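Local coordinates for protein beta-d-glucoside glucohydrolase (Hypocrea jecorina, PDB 3ZZ1) that probably hydrolyses terminal, non-reducing beta-D-glucosyl residues to release beta-D-glucose, as a family 3 glycoside hydrolase of cellulose breakdown, at residues Y391-P395 with Y396-N400. Residues are numbered along the deposited sequence; the frame is centred on the assembly and turned at random.
Sequences YFVAP and YDAIN
Tyr-396, joined to Pro-395 at the start of a helix, has CB of Asn-400 over one face of its ring, 4.0 Å above the plane and displaced toward the rim. With CG anti to the backbone N (chi1 167°), the phenol leans over the next turn; the side chain also packs on Val-410 and Leu-412 of strand 409-413. The carboxylate of Asp-397 sends OD2 back toward Ala-394, 3.7 Å from its CB, while the ring of Tyr-391 receives Val-393 CG2 at its edge, in plane.

Ala-394 is the N-cap and has no polar side chain to cap the first turn, but its backbone contributes: O accepts a nearly straight bond from Ala-398 N (3.2 Å, 168°). Pro-395 suits the first helical position because no earlier carbonyl awaits its missing N-H; its own O takes Ile-399 N at 2.8 Å, and Ile-399 CD1 lies alongside that carbonyl, 3.6 Å from Pro-395 O. A water accepts from Ala-394 N and donates to Asp-397 OD2 (2.7 Å) and Phe-392 O. The third helical residue thereby reaches the N-cap N-H through water, where a true capping box would bond directly. The carboxylate of Asp-397, in the first turn, is probably also favoured by the positive end of the helix dipole.

Helix 395-404 belongs to the beta-alpha-beta crossover from strand 348-352 to its parallel neighbour 409-413 in the family 3 C-terminal domain. Its apolar side suits burial: Pro-395 and Ile-399 both meet Phe-434 of strand 430-437. The small Ala-398 touches Val-515 of helix 510-518 and also meets Val-393, whose CG1 comes within 4.1 Å of Ala-398 CB.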
loop_
_atom_site.group_PDB
_atom_site.type_symbol
_atom_site.label_atom_id
_atom_site.label_comp_id
_atom_site.label_asym_id
_atom_site.label_seq_id
_atom_site.Cartn_x
_atom_site.Cartn_y
_atom_site.Cartn_z
ATOM N N TYR A 391 -21.921 -3.062 -3.219
ATOM C CA TYR A 391 -22.425 -2.934 -4.585
ATOM C C TYR A 391 -21.185 -2.897 -5.474
ATOM O O TYR A 391 -20.056 -2.850 -4.965
ATOM C CB TYR A 391 -23.255 -1.651 -4.755
ATOM C CG TYR A 391 -22.461 -0.378 -4.559
ATOM C CD1 TYR A 391 -22.298 0.174 -3.289
ATOM C CD2 TYR A 391 -21.865 0.269 -5.644
ATOM C CE1 TYR A 391 -21.561 1.340 -3.100
ATOM C CE2 TYR A 391 -21.128 1.426 -5.472
ATOM C CZ TYR A 391 -20.980 1.958 -4.195
ATOM O OH TYR A 391 -20.246 3.107 -4.015
ATOM N N PHE A 392 -21.385 -2.919 -6.787
ATOM C CA PHE A 392 -20.281 -2.805 -7.727
ATOM C C PHE A 392 -20.776 -2.206 -9.034
ATOM O O PHE A 392 -21.685 -2.748 -9.667
ATOM C CB PHE A 392 -19.629 -4.170 -7.984
ATOM C CG PHE A 392 -18.257 -4.084 -8.617
ATOM C CD1 PHE A 392 -18.110 -3.755 -9.969
ATOM C CD2 PHE A 392 -17.114 -4.346 -7.866
ATOM C CE1 PHE A 392 -16.853 -3.671 -10.553
ATOM C CE2 PHE A 392 -15.842 -4.270 -8.441
ATOM C CZ PHE A 392 -15.710 -3.936 -9.790
ATOM N N VAL A 393 -20.170 -1.087 -9.426
ATOM C CA VAL A 393 -20.495 -0.419 -10.686
ATOM C C VAL A 393 -19.568 -0.918 -11.797
ATOM O O VAL A 393 -18.412 -0.497 -11.887
ATOM C CB VAL A 393 -20.402 1.126 -10.569
ATOM C CG1 VAL A 393 -20.926 1.794 -11.838
ATOM C CG2 VAL A 393 -21.177 1.627 -9.355
ATOM N N ALA A 394 -20.086 -1.814 -12.639
ATOM C CA ALA A 394 -19.328 -2.369 -13.758
ATOM C C ALA A 394 -19.050 -1.317 -14.839
ATOM O O ALA A 394 -19.888 -0.445 -15.084
ATOM C CB ALA A 394 -20.060 -3.564 -14.354
ATOM N N PRO A 395 -17.860 -1.386 -15.472
ATOM C CA PRO A 395 -17.530 -0.485 -16.572
ATOM C C PRO A 395 -18.617 -0.438 -17.650
ATOM O O PRO A 395 -19.001 0.658 -18.075
ATOM C CB PRO A 395 -16.240 -1.081 -17.131
ATOM C CG PRO A 395 -15.600 -1.729 -15.961
ATOM C CD PRO A 395 -16.726 -2.268 -15.131
ATOM N N TYR A 396 -19.120 -1.605 -18.068
ATOM C CA TYR A 396 -20.137 -1.661 -19.127
ATOM C C TYR A 396 -21.410 -0.886 -18.798
ATOM O O TYR A 396 -21.886 -0.096 -19.611
ATOM C CB TYR A 396 -20.507 -3.100 -19.515
ATOM C CG TYR A 396 -21.769 -3.149 -20.359
ATOM C CD1 TYR A 396 -21.777 -2.657 -21.670
ATOM C CD2 TYR A 396 -22.965 -3.641 -19.831
ATOM C CE1 TYR A 396 -22.942 -2.676 -22.440
ATOM C CE2 TYR A 396 -24.131 -3.665 -20.592
ATOM C CZ TYR A 396 -24.114 -3.184 -21.892
ATOM O OH TYR A 396 -25.272 -3.216 -22.642
ATOM N N ASP A 397 -21.965 -1.143 -17.618
ATOM C CA ASP A 397 -23.221 -0.529 -17.195
ATOM C C ASP A 397 -23.078 0.993 -17.138
ATOM O O ASP A 397 -23.970 1.724 -17.577
ATOM C CB ASP A 397 -23.678 -1.109 -15.850
ATOM C CG ASP A 397 -24.068 -2.591 -15.945
ATOM O OD1 ASP A 397 -24.775 -2.965 -16.903
ATOM O OD2 ASP A 397 -23.675 -3.385 -15.057
ATOM N N ALA A 398 -21.939 1.459 -16.627
ATOM C CA ALA A 398 -21.644 2.888 -16.566
ATOM C C ALA A 398 -21.412 3.491 -17.952
ATOM O O ALA A 398 -21.891 4.595 -18.241
ATOM C CB ALA A 398 -20.454 3.150 -15.660
ATOM N N ILE A 399 -20.678 2.774 -18.802
ATOM C CA ILE A 399 -20.413 3.242 -20.168
ATOM C C ILE A 399 -21.706 3.303 -20.989
ATOM O O ILE A 399 -21.937 4.276 -21.717
ATOM C CB ILE A 399 -19.309 2.405 -20.872
ATOM C CG1 ILE A 399 -17.928 2.824 -20.348
ATOM C CG2 ILE A 399 -19.372 2.563 -22.403
ATOM C CD1 ILE A 399 -16.804 1.847 -20.660
ATOM N N ASN A 400 -22.542 2.277 -20.843
ATOM C CA ASN A 400 -23.828 2.195 -21.535
ATOM C C ASN A 400 -24.769 3.352 -21.178
ATOM O O ASN A 400 -25.370 3.953 -22.065
ATOM C CB ASN A 400 -24.498 0.840 -21.264
ATOM C CG ASN A 400 -25.729 0.599 -22.132
ATOM O OD1 ASN A 400 -25.802 1.048 -23.277
ATOM N ND2 ASN A 400 -26.700 -0.130 -21.587
HETATM O O HOH W 1 -22.917 -2.376 -12.633
#